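Side-chain contacts in polynucleotide 5'-triphosphatase (Acanthamoeba polyphaga mimivirus, PDB 3BGY), which removes the terminal phosphate from the 5'-triphosphate end of RNA, the first step of mRNA capping, as the N-terminal domain of a multifunctional viral capping enzyme: residues A[61-64]-A[65-68]; A[90-93]-A[94-98]; A[99-102]-A[103-106]; A[110-113]-A[114-118]; A[221-224]-A[225-229]. All coordinates share one frame; numbering follows the deposited sequence.

All five contacts are local and follow one another in series along the chain of the barrel-shaped, tunnel-type triphosphatase. Contact 1 leads from helix 47-60 into barrel strand 66-77. Contacts 2 and 3 share helix 91-101, their centres about 13 Å apart; contact 4 closes the following helix 106-115, about 14 Å from each between centres. Phe101 CZ lies 3.5 Å from Tyr112 CG, so the two helices pack on each other; side chains of contacts 2 and 4 also touch strand 66-77. Contact 5, in C-terminal helix 221-235, lies across the chain's centre from them, about 39 Å from contacts 2 and 4 between centres. The closed antiparallel barrel is thus flanked by helices on two separate sides.

Contact 1: A[61-64]-A[65-68]; sequences TPEN and KIES. With ACT (acetate ion), chain E.
Van der Waals contacts gather round Ile66, whose side chain lies against the residues that precede it. Its CG1 makes an apolar contact with Thr61 CG2 at 3.8 Å, and its CD1 reaches back to Thr61 O at 3.4 Å. The carboxylate of Glu63 approaches the same methyl, OE2 standing 3.9 Å from Ile66 CD1; the Glu63 chain, bent at chi2 (56°), turns its acid group back beside the isoleucine. Lys65 contributes its aliphatic part: CB touches Thr61 CG2 at about a right angle between the two side chains, while CG packs on Pro62 CG at 3.9 Å.

The backbone bonds describe a tight turn. Lys65 N donates to Pro62 O over 2.9 Å, and Ile66 N to Glu63 O over 3.2 Å, both i to i+3 as in a 3-10 segment. This turn carries the chain from helix 47-60 into strand 66-77, a stave of the antiparallel barrel, where Lys65 and Glu67 pair with Thr181 and Ser179 of strand 169-183. Phe180 of that strand touches both Thr61 and Ile66, while Thr61 OG1 is bonded to Tyr57 O at the end of the helix.

Solvent and a bound ion supply the remaining polar contacts. Lys65 NZ donates to a water at 3.0 Å, which in turn gives a weak bond to Asn64 O. Farther along the strand, Ser68 OG donates to OXT of an acetate ion, probably from the crystallisation liquor; the bond is so short that its exact geometry is doubtful.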
loop_
_atom_site.group_PDB
_atom_site.type_symbol
_atom_site.label_atom_id
_atom_site.label_comp_id
_atom_site.label_asym_id
_atom_site.label_seq_id
_atom_site.Cartn_x
_atom_site.Cartn_y
_atom_site.Cartn_z
ATOM N N THR A 61 7.040 -2.835 -19.992
ATOM C CA THR A 61 6.830 -4.038 -19.188
ATOM C C THR A 61 6.051 -5.124 -19.906
ATOM O O THR A 61 4.948 -4.872 -20.395
ATOM C CB THR A 61 6.155 -3.694 -17.827
ATOM O OG1 THR A 61 6.899 -2.636 -17.211
ATOM C CG2 THR A 61 6.144 -4.878 -16.859
ATOM N N PRO A 62 6.600 -6.363 -19.937
ATOM C CA PRO A 62 5.867 -7.446 -20.615
ATOM C C PRO A 62 4.536 -7.691 -19.918
ATOM O O PRO A 62 4.437 -7.559 -18.713
ATOM C CB PRO A 62 6.826 -8.643 -20.522
ATOM C CG PRO A 62 7.827 -8.289 -19.484
ATOM C CD PRO A 62 7.957 -6.792 -19.550
ATOM N N GLU A 63 3.496 -7.963 -20.701
ATOM C CA GLU A 63 2.163 -8.172 -20.166
ATOM C C GLU A 63 2.029 -9.128 -18.974
ATOM O O GLU A 63 1.251 -8.859 -18.074
ATOM C CB GLU A 63 1.216 -8.567 -21.310
ATOM C CG GLU A 63 -0.238 -8.133 -21.131
ATOM C CD GLU A 63 -0.415 -6.632 -20.912
ATOM O OE1 GLU A 63 0.073 -5.838 -21.742
ATOM O OE2 GLU A 63 -1.045 -6.257 -19.899
ATOM N N ASN A 64 2.849 -10.185 -18.916
ATOM C CA ASN A 64 2.789 -11.155 -17.810
ATOM C C ASN A 64 3.273 -10.557 -16.485
ATOM O O ASN A 64 3.006 -11.097 -15.425
ATOM C CB ASN A 64 3.668 -12.391 -18.077
ATOM C CG ASN A 64 3.058 -13.383 -19.066
ATOM O OD1 ASN A 64 1.851 -13.570 -19.132
ATOM N ND2 ASN A 64 3.924 -14.075 -19.788
ATOM N N LYS A 65 3.980 -9.430 -16.574
ATOM C CA LYS A 65 4.524 -8.767 -15.403
ATOM C C LYS A 65 3.754 -7.507 -15.014
ATOM O O LYS A 65 4.218 -6.737 -14.156
ATOM C CB LYS A 65 6.009 -8.466 -15.657
ATOM C CG LYS A 65 6.839 -9.725 -15.969
ATOM C CD LYS A 65 6.941 -10.620 -14.760
ATOM C CE LYS A 65 7.820 -11.831 -15.018
ATOM N NZ LYS A 65 7.777 -12.777 -13.874
ATOM N N ILE A 66 2.593 -7.297 -15.654
ATOM C CA ILE A 66 1.719 -6.151 -15.341
ATOM C C ILE A 66 0.484 -6.695 -14.628
ATOM O O ILE A 66 -0.103 -7.697 -15.047
ATOM C CB ILE A 66 1.240 -5.365 -16.612
ATOM C CG1 ILE A 66 2.430 -4.834 -17.423
ATOM C CG2 ILE A 66 0.341 -4.198 -16.205
ATOM C CD1 ILE A 66 2.072 -4.168 -18.752
ATOM N N GLU A 67 0.076 -6.038 -13.554
ATOM C CA GLU A 67 -1.135 -6.450 -12.850
ATOM C C GLU A 67 -1.903 -5.151 -12.589
ATOM O O GLU A 67 -1.318 -4.153 -12.151
ATOM C CB GLU A 67 -0.796 -7.145 -11.530
ATOM C CG GLU A 67 -1.986 -7.799 -10.831
ATOM C CD GLU A 67 -1.598 -8.418 -9.501
ATOM O OE1 GLU A 67 -0.855 -9.422 -9.513
ATOM O OE2 GLU A 67 -2.022 -7.890 -8.448
ATOM N N SER A 68 -3.192 -5.133 -12.914
ATOM C CA SER A 68 -3.971 -3.930 -12.655
ATOM C C SER A 68 -5.250 -4.337 -11.968
ATOM O O SER A 68 -5.829 -5.371 -12.295
ATOM C CB SER A 68 -4.250 -3.102 -13.913
ATOM O OG SER A 68 -4.827 -3.874 -14.937
HETATM C C ACT E . -6.661 -6.702 -15.060
HETATM O O ACT E . -6.992 -7.596 -14.117
HETATM O OXT ACT E . -6.645 -5.538 -14.795
HETATM C CH3 ACT E . -6.310 -7.147 -16.442
HETATM O O HOH W 1 4.936 -13.592 -14.195
#

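Contact 2: A[90-93]-A[94-98]; sequences NQEQ and IGEFI
Ile94 CD1 stands above the plane of the Gln91 amide, off-centre, nearest to Gln91 NE2 at 3.6 Å. The two side chains run side by side in the same direction; a bend in Gln91 at chi2 (-58°) brings its amide to this methyl. The polar end is held from outside: NE2 donates to Asn70 O and Phe89 O, and OE1 has a weak bond with Tyr174 OH. The side chains of Glu92 and Glu96, one turn apart, also run side by side, but their carboxylate planes are 72° apart. Glu96 OE2 comes 3.7 Å from Glu92 CG and 4.1 Å from Glu92 OE2, a close pair of like charges that may raise the affinity of one for a proton.

These pairs belong to the first turns of helix 91-101, with Asn90 as N-cap. Asn90 OD1 accepts from Gln93 N at 2.9 Å, in the carbonyl plane, while Asn90 O takes the first i to i+4 bond, from Ile94 N at 3.0 Å. Ile94 CG1 also closes to 3.3 Å from Asn90 O. The buried face of the helix rests on the barrel, Ile94 touching Leu72 and Phe97 touching Leu72 and Ile74 of strand 66-77.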
loop_
_atom_site.group_PDB
_atom_site.type_symbol
_atom_site.label_atom_id
_atom_site.label_comp_id
_atom_site.label_asym_id
_atom_site.label_seq_id
_atom_site.Cartn_x
_atom_site.Cartn_y
_atom_site.Cartn_z
ATOM N N ASN A 90 -13.421 -8.096 -5.569
ATOM C CA ASN A 90 -14.540 -8.490 -6.435
ATOM C C ASN A 90 -15.480 -7.279 -6.615
ATOM O O ASN A 90 -16.042 -6.796 -5.650
ATOM C CB ASN A 90 -15.249 -9.691 -5.808
ATOM C CG ASN A 90 -16.428 -10.158 -6.626
ATOM O OD1 ASN A 90 -17.517 -9.616 -6.506
ATOM N ND2 ASN A 90 -16.202 -11.137 -7.490
ATOM N N GLN A 91 -15.653 -6.821 -7.859
ATOM C CA GLN A 91 -16.485 -5.642 -8.157
ATOM C C GLN A 91 -17.945 -5.718 -7.745
ATOM O O GLN A 91 -18.500 -4.727 -7.272
ATOM C CB GLN A 91 -16.339 -5.215 -9.628
ATOM C CG GLN A 91 -14.887 -5.133 -10.144
ATOM C CD GLN A 91 -14.009 -4.176 -9.347
ATOM O OE1 GLN A 91 -14.281 -2.971 -9.284
ATOM N NE2 GLN A 91 -12.974 -4.721 -8.696
ATOM N N GLU A 92 -18.537 -6.913 -7.840
ATOM C CA GLU A 92 -19.922 -7.119 -7.433
ATOM C C GLU A 92 -20.031 -6.999 -5.898
ATOM O O GLU A 92 -20.950 -6.352 -5.397
ATOM C CB GLU A 92 -20.415 -8.493 -7.917
ATOM C CG GLU A 92 -21.906 -8.756 -7.684
ATOM C CD GLU A 92 -22.433 -10.010 -8.378
ATOM O OE1 GLU A 92 -21.641 -10.791 -8.956
ATOM O OE2 GLU A 92 -23.663 -10.214 -8.344
ATOM N N GLN A 93 -19.017 -7.509 -5.187
ATOM C CA GLN A 93 -18.956 -7.471 -3.719
ATOM C C GLN A 93 -18.756 -6.029 -3.207
ATOM O O GLN A 93 -19.345 -5.653 -2.186
ATOM C CB GLN A 93 -17.837 -8.396 -3.207
ATOM C CG GLN A 93 -17.744 -8.470 -1.677
ATOM C CD GLN A 93 -16.989 -9.677 -1.167
ATOM O OE1 GLN A 93 -16.125 -10.235 -1.851
ATOM N NE2 GLN A 93 -17.332 -10.107 0.043
ATOM N N ILE A 94 -17.967 -5.238 -3.943
ATOM C CA ILE A 94 -17.707 -3.816 -3.614
ATOM C C ILE A 94 -19.042 -3.056 -3.685
ATOM O O ILE A 94 -19.413 -2.351 -2.741
ATOM C CB ILE A 94 -16.685 -3.164 -4.606
ATOM C CG1 ILE A 94 -15.289 -3.777 -4.439
ATOM C CG2 ILE A 94 -16.582 -1.619 -4.369
ATOM C CD1 ILE A 94 -14.309 -3.444 -5.562
ATOM N N GLY A 95 -19.784 -3.297 -4.770
ATOM C CA GLY A 95 -21.079 -2.664 -4.989
ATOM C C GLY A 95 -22.092 -3.057 -3.939
ATOM O O GLY A 95 -22.844 -2.212 -3.452
ATOM N N GLU A 96 -22.060 -4.334 -3.546
ATOM C CA GLU A 96 -22.957 -4.877 -2.527
ATOM C C GLU A 96 -22.663 -4.293 -1.159
ATOM O O GLU A 96 -23.584 -3.965 -0.416
ATOM C CB GLU A 96 -22.872 -6.396 -2.478
ATOM C CG GLU A 96 -23.664 -7.081 -3.580
ATOM C CD GLU A 96 -23.744 -8.582 -3.394
ATOM O OE1 GLU A 96 -24.011 -9.036 -2.258
ATOM O OE2 GLU A 96 -23.552 -9.311 -4.388
ATOM N N PHE A 97 -21.375 -4.109 -0.868
ATOM C CA PHE A 97 -20.941 -3.529 0.393
ATOM C C PHE A 97 -21.434 -2.077 0.492
ATOM O O PHE A 97 -21.982 -1.692 1.519
ATOM C CB PHE A 97 -19.412 -3.588 0.508
ATOM C CG PHE A 97 -18.859 -2.898 1.736
ATOM C CD1 PHE A 97 -18.846 -3.539 2.976
ATOM C CD2 PHE A 97 -18.396 -1.573 1.655
ATOM C CE1 PHE A 97 -18.378 -2.871 4.139
ATOM C CE2 PHE A 97 -17.926 -0.887 2.807
ATOM C CZ PHE A 97 -17.920 -1.535 4.046
ATOM N N ILE A 98 -21.191 -1.288 -0.555
ATOM C CA ILE A 98 -21.598 0.118 -0.585
ATOM C C ILE A 98 -23.110 0.297 -0.439
ATOM O O ILE A 98 -23.545 1.067 0.409
ATOM C CB ILE A 98 -21.080 0.849 -1.859
ATOM C CG1 ILE A 98 -19.548 0.930 -1.818
ATOM C CG2 ILE A 98 -21.695 2.286 -1.985
ATOM C CD1 ILE A 98 -18.910 1.417 -3.096
#

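Contact 3: A[99-102]-A[103-106]; sequences TKFS and KASS
Phe101 has its CG opposite the carbonyl carbon (chi1 -64°), and chi2 of -86° turns the ring so that CD1 faces Ala104. The backbone of Ala104 in turn brings its CB back toward the helix, and the methyl meets Phe101 CD1 at 3.7 Å, obliquely to the ring. The same methyl is 3.7 Å from Phe101 O, so it touches both ring and backbone of one residue. Lys100 CG lies over one face of the ring, 4.0 Å above its plane and offset toward the rim.

A type I beta turn from Phe101 to Ala104 closes this contact at the end of helix 91-101. Its bond runs from Ala104 N to Phe101 O over 3.1 Å; the N-H...O bond is fairly straight (157°), but the donor sits well above the carbonyl plane. A water extends the ending of the helix, giving a hydrogen to Lys100 O at 2.6 Å and accepting one from Lys103 N at 3.0 Å. Ser102 OG is bonded to Ile98 O, and Ser105 OG caps the next helix through Asp108 N.

Outside the turn, the Phe101 ring meets Phe97 of its own helix and Tyr112 of helix 106-115, the latter joining the two helices. The chemistry is therefore mixed: the partly exposed Ala104 methyl covers part of the buried Phe101 ring, while one backbone hydrogen bond closes the turn and a water ties Lys103 N back to Lys100 O of the helix.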
loop_
_atom_site.group_PDB
_atom_site.type_symbol
_atom_site.label_atom_id
_atom_site.label_comp_id
_atom_site.label_asym_id
_atom_site.label_seq_id
_atom_site.Cartn_x
_atom_site.Cartn_y
_atom_site.Cartn_z
ATOM N N THR A 99 -23.893 -0.435 -1.231
ATOM C CA THR A 99 -25.352 -0.336 -1.169
ATOM C C THR A 99 -25.918 -0.779 0.183
ATOM O O THR A 99 -26.776 -0.089 0.746
ATOM C CB THR A 99 -26.051 -1.129 -2.309
ATOM O OG1 THR A 99 -25.637 -2.498 -2.278
ATOM C CG2 THR A 99 -25.717 -0.537 -3.661
ATOM N N LYS A 100 -25.377 -1.871 0.727
ATOM C CA LYS A 100 -25.832 -2.410 2.014
ATOM C C LYS A 100 -25.417 -1.574 3.230
ATOM O O LYS A 100 -26.233 -1.341 4.123
ATOM C CB LYS A 100 -25.352 -3.860 2.205
ATOM C CG LYS A 100 -25.955 -4.585 3.427
ATOM C CD LYS A 100 -25.551 -6.053 3.521
ATOM C CE LYS A 100 -26.227 -6.726 4.727
ATOM N NZ LYS A 100 -25.906 -8.176 4.853
ATOM N N PHE A 101 -24.166 -1.114 3.251
ATOM C CA PHE A 101 -23.655 -0.353 4.390
ATOM C C PHE A 101 -23.603 1.177 4.319
ATOM O O PHE A 101 -23.156 1.802 5.279
ATOM C CB PHE A 101 -22.289 -0.917 4.830
ATOM C CG PHE A 101 -22.354 -2.332 5.344
ATOM C CD1 PHE A 101 -22.661 -2.589 6.698
ATOM C CD2 PHE A 101 -22.130 -3.420 4.482
ATOM C CE1 PHE A 101 -22.751 -3.905 7.194
ATOM C CE2 PHE A 101 -22.217 -4.756 4.965
ATOM C CZ PHE A 101 -22.530 -4.992 6.325
ATOM N N SER A 102 -24.124 1.774 3.239
ATOM C CA SER A 102 -24.144 3.244 3.035
ATOM C C SER A 102 -24.735 4.068 4.185
ATOM O O SER A 102 -24.264 5.176 4.466
ATOM C CB SER A 102 -24.911 3.609 1.752
ATOM O OG SER A 102 -24.032 3.869 0.669
ATOM N N LYS A 103 -25.773 3.517 4.817
ATOM C CA LYS A 103 -26.483 4.152 5.931
ATOM C C LYS A 103 -26.394 3.342 7.239
ATOM O O LYS A 103 -27.100 3.649 8.208
ATOM C CB LYS A 103 -27.965 4.376 5.544
ATOM C CG LYS A 103 -28.184 5.188 4.259
ATOM C CD LYS A 103 -29.654 5.376 3.903
ATOM C CE LYS A 103 -29.791 6.076 2.551
ATOM N NZ LYS A 103 -31.180 6.543 2.264
ATOM N N ALA A 104 -25.536 2.315 7.274
ATOM C CA ALA A 104 -25.371 1.463 8.470
ATOM C C ALA A 104 -24.484 2.099 9.540
ATOM O O ALA A 104 -23.699 3.006 9.235
ATOM C CB ALA A 104 -24.817 0.099 8.089
ATOM N N SER A 105 -24.576 1.609 10.778
ATOM C CA SER A 105 -23.764 2.161 11.875
ATOM C C SER A 105 -22.297 1.751 11.727
ATOM O O SER A 105 -22.010 0.696 11.161
ATOM C CB SER A 105 -24.287 1.718 13.244
ATOM O OG SER A 105 -23.871 0.402 13.567
ATOM N N SER A 106 -21.375 2.539 12.284
ATOM C CA SER A 106 -19.960 2.189 12.186
ATOM C C SER A 106 -19.641 0.876 12.933
ATOM O O SER A 106 -18.786 0.095 12.497
ATOM C CB SER A 106 -19.061 3.336 12.647
ATOM O OG SER A 106 -19.074 3.465 14.037
HETATM O O HOH W 2 -27.239 0.959 4.922
#

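Contact 4: A[110-113]-A[114-118]; sequences SRYI and VSLDP
Helix 106-115 unwinds in this contact, and its last turn is held by a mixture of helical, tighter and side-chain bonds, with Tyr112 and Leu116 packed beside them. Over one face of the Tyr112 ring lies Leu116 CG, 4.2 Å above the plane and offset toward the rim. The two methyls of Leu116 spread along the phenol: Leu116 CD1 approaches Tyr112 CE2 at 4.0 Å, while Leu116 CD2 lies 3.8 Å from Tyr112 OH. The tyrosine side chain starts out trans to its backbone nitrogen (chi1 172°), a course that carries the phenol alongside the end of the helix to where the leucine arrives.

Tyr112 O is the main acceptor of the turn. Ser115 OG donates to it at 2.7 Å, tilted only 19° from the carbonyl plane, and Ser115 N at 3.1 Å from well above that plane; Leu116 N adds a weak bond. The hydroxyl owes this reach to a chi1 of 83°, which sets it between its own N and carbonyl carbon. Earlier in the helix, Val114 N still makes a regular i to i+4 bond to Ser110 O, of 3.0 Å.

The helix packs on the outside of the barrel: Ile113 and Val114 touch Leu76 of strand 66-77, while Ile113 and Leu116 touch Val86 of strand 83-88. Ile113 also lies on Phe97 of the preceding helix. Past the helix end, one water donates to both Ile113 O and Leu116 O, at 2.8 Å and 2.7 Å, and Lys161 NZ bonds to Leu116 O as well as to Val114 O.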
loop_
_atom_site.group_PDB
_atom_site.type_symbol
_atom_site.label_atom_id
_atom_site.label_comp_id
_atom_site.label_asym_id
_atom_site.label_seq_id
_atom_site.Cartn_x
_atom_site.Cartn_y
_atom_site.Cartn_z
ATOM N N SER A 110 -17.819 -2.354 11.363
ATOM C CA SER A 110 -16.634 -2.961 11.976
ATOM C C SER A 110 -16.824 -4.447 12.258
ATOM O O SER A 110 -15.962 -5.264 11.935
ATOM C CB SER A 110 -16.260 -2.261 13.275
ATOM O OG SER A 110 -15.881 -0.924 13.045
ATOM N N ARG A 111 -18.024 -4.798 12.721
ATOM C CA ARG A 111 -18.329 -6.195 13.068
ATOM C C ARG A 111 -18.362 -7.048 11.798
ATOM O O ARG A 111 -17.836 -8.156 11.796
ATOM C CB ARG A 111 -19.641 -6.269 13.848
ATOM C CG ARG A 111 -19.436 -5.969 15.321
ATOM C CD ARG A 111 -20.758 -6.051 16.078
ATOM N NE ARG A 111 -21.642 -4.949 15.719
ATOM C CZ ARG A 111 -22.935 -4.875 16.029
ATOM N NH1 ARG A 111 -23.524 -5.853 16.702
ATOM N NH2 ARG A 111 -23.618 -3.781 15.718
ATOM N N TYR A 112 -18.867 -6.466 10.710
ATOM C CA TYR A 112 -18.921 -7.132 9.406
ATOM C C TYR A 112 -17.494 -7.316 8.898
ATOM O O TYR A 112 -17.118 -8.410 8.474
ATOM C CB TYR A 112 -19.758 -6.337 8.383
ATOM C CG TYR A 112 -19.699 -6.882 6.942
ATOM C CD1 TYR A 112 -20.476 -8.001 6.550
ATOM C CD2 TYR A 112 -18.835 -6.300 5.974
ATOM C CE1 TYR A 112 -20.395 -8.528 5.221
ATOM C CE2 TYR A 112 -18.743 -6.828 4.646
ATOM C CZ TYR A 112 -19.524 -7.934 4.288
ATOM O OH TYR A 112 -19.431 -8.436 3.008
ATOM N N ILE A 113 -16.684 -6.259 9.001
ATOM C CA ILE A 113 -15.294 -6.328 8.533
ATOM C C ILE A 113 -14.457 -7.415 9.235
ATOM O O ILE A 113 -13.794 -8.217 8.556
ATOM C CB ILE A 113 -14.616 -4.904 8.565
ATOM C CG1 ILE A 113 -15.311 -3.975 7.574
ATOM C CG2 ILE A 113 -13.106 -4.971 8.246
ATOM C CD1 ILE A 113 -15.238 -4.390 6.083
ATOM N N VAL A 114 -14.522 -7.487 10.563
ATOM C CA VAL A 114 -13.772 -8.515 11.287
ATOM C C VAL A 114 -14.367 -9.929 11.145
ATOM O O VAL A 114 -13.708 -10.906 11.497
ATOM C CB VAL A 114 -13.525 -8.184 12.797
ATOM C CG1 VAL A 114 -12.727 -6.902 12.932
ATOM C CG2 VAL A 114 -14.838 -8.117 13.594
ATOM N N SER A 115 -15.574 -10.027 10.585
ATOM C CA SER A 115 -16.238 -11.327 10.396
ATOM C C SER A 115 -15.819 -11.997 9.092
ATOM O O SER A 115 -15.979 -13.206 8.939
ATOM C CB SER A 115 -17.769 -11.176 10.415
ATOM O OG SER A 115 -18.294 -10.786 9.143
ATOM N N LEU A 116 -15.305 -11.201 8.149
ATOM C CA LEU A 116 -14.882 -11.709 6.856
ATOM C C LEU A 116 -13.720 -12.664 6.914
ATOM O O LEU A 116 -12.770 -12.482 7.672
ATOM C CB LEU A 116 -14.548 -10.559 5.879
ATOM C CG LEU A 116 -15.691 -9.676 5.355
ATOM C CD1 LEU A 116 -15.133 -8.572 4.454
ATOM C CD2 LEU A 116 -16.691 -10.531 4.567
ATOM N N ASP A 117 -13.852 -13.728 6.130
ATOM C CA ASP A 117 -12.825 -14.740 5.990
ATOM C C ASP A 117 -12.012 -14.348 4.750
ATOM O O ASP A 117 -12.583 -13.868 3.766
ATOM C CB ASP A 117 -13.454 -16.124 5.764
ATOM C CG ASP A 117 -14.026 -16.725 7.028
ATOM O OD1 ASP A 117 -13.431 -16.536 8.113
ATOM O OD2 ASP A 117 -15.061 -17.413 6.925
ATOM N N PRO A 118 -10.678 -14.510 4.798
ATOM C CA PRO A 118 -9.816 -14.171 3.663
ATOM C C PRO A 118 -9.963 -15.183 2.527
ATOM O O PRO A 118 -10.312 -16.347 2.762
ATOM C CB PRO A 118 -8.425 -14.214 4.269
ATOM C CG PRO A 118 -8.575 -15.225 5.383
ATOM C CD PRO A 118 -9.876 -14.892 5.977
HETATM O O HOH W 3 -11.843 -10.240 8.742
#

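Contact 5: A[221-224]-A[225-229]; sequences INTL and ESELL
Asn222 O takes up two hydrogens: Ser226 N donates to it over 3.1 Å in the helical i to i+4 pattern, and a water gives it another at 2.8 Å. That water is also hydrogen-bonded to Ser226 OG, so it spans the backbone oxygen and the hydroxyl one turn on. A second water links side chains, donating to Asn222 OD1 at 2.7 Å and to Glu225 OE1 at 2.6 Å; it separates two acceptors that would otherwise face each other without a hydrogen between them. The remaining ends are bound elsewhere, Asn222 ND2 to Asp220 and Tyr20, and Glu225 OE2 to the backbone N-H groups of Ile14 and Phe15.

All this lies on one side of helix 221-235, the C-terminal helix, which covers strands 36-42 and 208-215 of the barrel. Its apolar side carries Leu224 and Leu228, whose chains cross at a slant with Leu224 CG 4.1 Å from Leu228 CD1; both pack on Val40 and Leu213. The leucine at 228 takes a chi1 of -63°, which brings its CG within 3.2 Å of Leu224 O, the acceptor for its own N-H.

Thr223 and Glu227 run side by side, pointing the same way, with Thr223 CG2 4.0 Å from Glu227 OE2. The carboxylate beyond is held by Asn183 ND2 at OE2 and by Ser186 OG at OE1.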
loop_
_atom_site.group_PDB
_atom_site.type_symbol
_atom_site.label_atom_id
_atom_site.label_comp_id
_atom_site.label_asym_id
_atom_site.label_seq_id
_atom_site.Cartn_x
_atom_site.Cartn_y
_atom_site.Cartn_z
ATOM N N ILE A 221 21.820 -1.863 -1.393
ATOM C CA ILE A 221 21.398 -0.462 -1.452
ATOM C C ILE A 221 21.832 0.271 -2.729
ATOM O O ILE A 221 21.174 1.218 -3.174
ATOM C CB ILE A 221 21.872 0.289 -0.217
ATOM C CG1 ILE A 221 21.166 1.650 -0.118
ATOM C CG2 ILE A 221 23.374 0.410 -0.224
ATOM C CD1 ILE A 221 21.496 2.416 1.120
ATOM N N ASN A 222 22.959 -0.163 -3.304
ATOM C CA ASN A 222 23.447 0.469 -4.519
ATOM C C ASN A 222 22.523 0.146 -5.694
ATOM O O ASN A 222 22.309 0.979 -6.562
ATOM C CB ASN A 222 24.906 0.089 -4.771
ATOM C CG ASN A 222 25.812 0.672 -3.711
ATOM O OD1 ASN A 222 26.044 1.887 -3.700
ATOM N ND2 ASN A 222 26.212 -0.144 -2.750
ATOM N N THR A 223 21.970 -1.071 -5.685
ATOM C CA THR A 223 20.967 -1.464 -6.698
ATOM C C THR A 223 19.673 -0.630 -6.480
ATOM O O THR A 223 19.062 -0.131 -7.456
ATOM C CB THR A 223 20.676 -2.966 -6.568
ATOM O OG1 THR A 223 21.912 -3.659 -6.665
ATOM C CG2 THR A 223 19.747 -3.476 -7.657
ATOM N N LEU A 224 19.290 -0.433 -5.214
ATOM C CA LEU A 224 18.101 0.365 -4.882
ATOM C C LEU A 224 18.279 1.801 -5.353
ATOM O O LEU A 224 17.379 2.351 -5.992
ATOM C CB LEU A 224 17.838 0.353 -3.379
ATOM C CG LEU A 224 16.706 1.238 -2.828
ATOM C CD1 LEU A 224 15.357 0.709 -3.301
ATOM C CD2 LEU A 224 16.759 1.291 -1.331
ATOM N N GLU A 225 19.478 2.358 -5.133
ATOM C CA GLU A 225 19.747 3.750 -5.522
ATOM C C GLU A 225 19.661 3.886 -7.034
ATOM O O GLU A 225 19.053 4.835 -7.526
ATOM C CB GLU A 225 21.125 4.201 -5.002
ATOM C CG GLU A 225 21.326 5.697 -4.970
ATOM C CD GLU A 225 22.535 6.116 -4.127
ATOM O OE1 GLU A 225 23.491 5.328 -3.977
ATOM O OE2 GLU A 225 22.508 7.235 -3.584
ATOM N N SER A 226 20.187 2.900 -7.775
ATOM C CA SER A 226 20.119 2.909 -9.246
ATOM C C SER A 226 18.667 2.826 -9.716
ATOM O O SER A 226 18.270 3.522 -10.641
ATOM C CB SER A 226 20.882 1.737 -9.843
ATOM O OG SER A 226 22.268 1.893 -9.632
ATOM N N GLU A 227 17.868 2.008 -9.032
ATOM C CA GLU A 227 16.450 1.873 -9.401
ATOM C C GLU A 227 15.676 3.156 -9.089
ATOM O O GLU A 227 14.849 3.594 -9.892
ATOM C CB GLU A 227 15.806 0.663 -8.712
ATOM C CG GLU A 227 16.232 -0.640 -9.355
ATOM C CD GLU A 227 15.552 -1.878 -8.796
ATOM O OE1 GLU A 227 14.580 -1.750 -8.020
ATOM O OE2 GLU A 227 16.014 -2.994 -9.137
ATOM N N LEU A 228 16.021 3.828 -7.990
ATOM C CA LEU A 228 15.325 5.066 -7.638
ATOM C C LEU A 228 15.700 6.181 -8.617
ATOM O O LEU A 228 14.859 7.004 -8.954
ATOM C CB LEU A 228 15.623 5.494 -6.205
ATOM C CG LEU A 228 15.165 4.533 -5.111
ATOM C CD1 LEU A 228 15.504 5.089 -3.762
ATOM C CD2 LEU A 228 13.689 4.268 -5.233
ATOM N N LEU A 229 16.962 6.185 -9.069
ATOM C CA LEU A 229 17.419 7.176 -10.054
ATOM C C LEU A 229 16.658 7.009 -11.373
ATOM O O LEU A 229 16.276 8.001 -11.984
ATOM C CB LEU A 229 18.926 7.070 -10.292
ATOM C CG LEU A 229 19.784 7.787 -9.247
ATOM C CD1 LEU A 229 21.252 7.497 -9.500
ATOM C CD2 LEU A 229 19.497 9.299 -9.267
HETATM O O HOH W 4 24.954 3.706 -5.437
HETATM O O HOH W 5 24.063 2.793 -7.671
#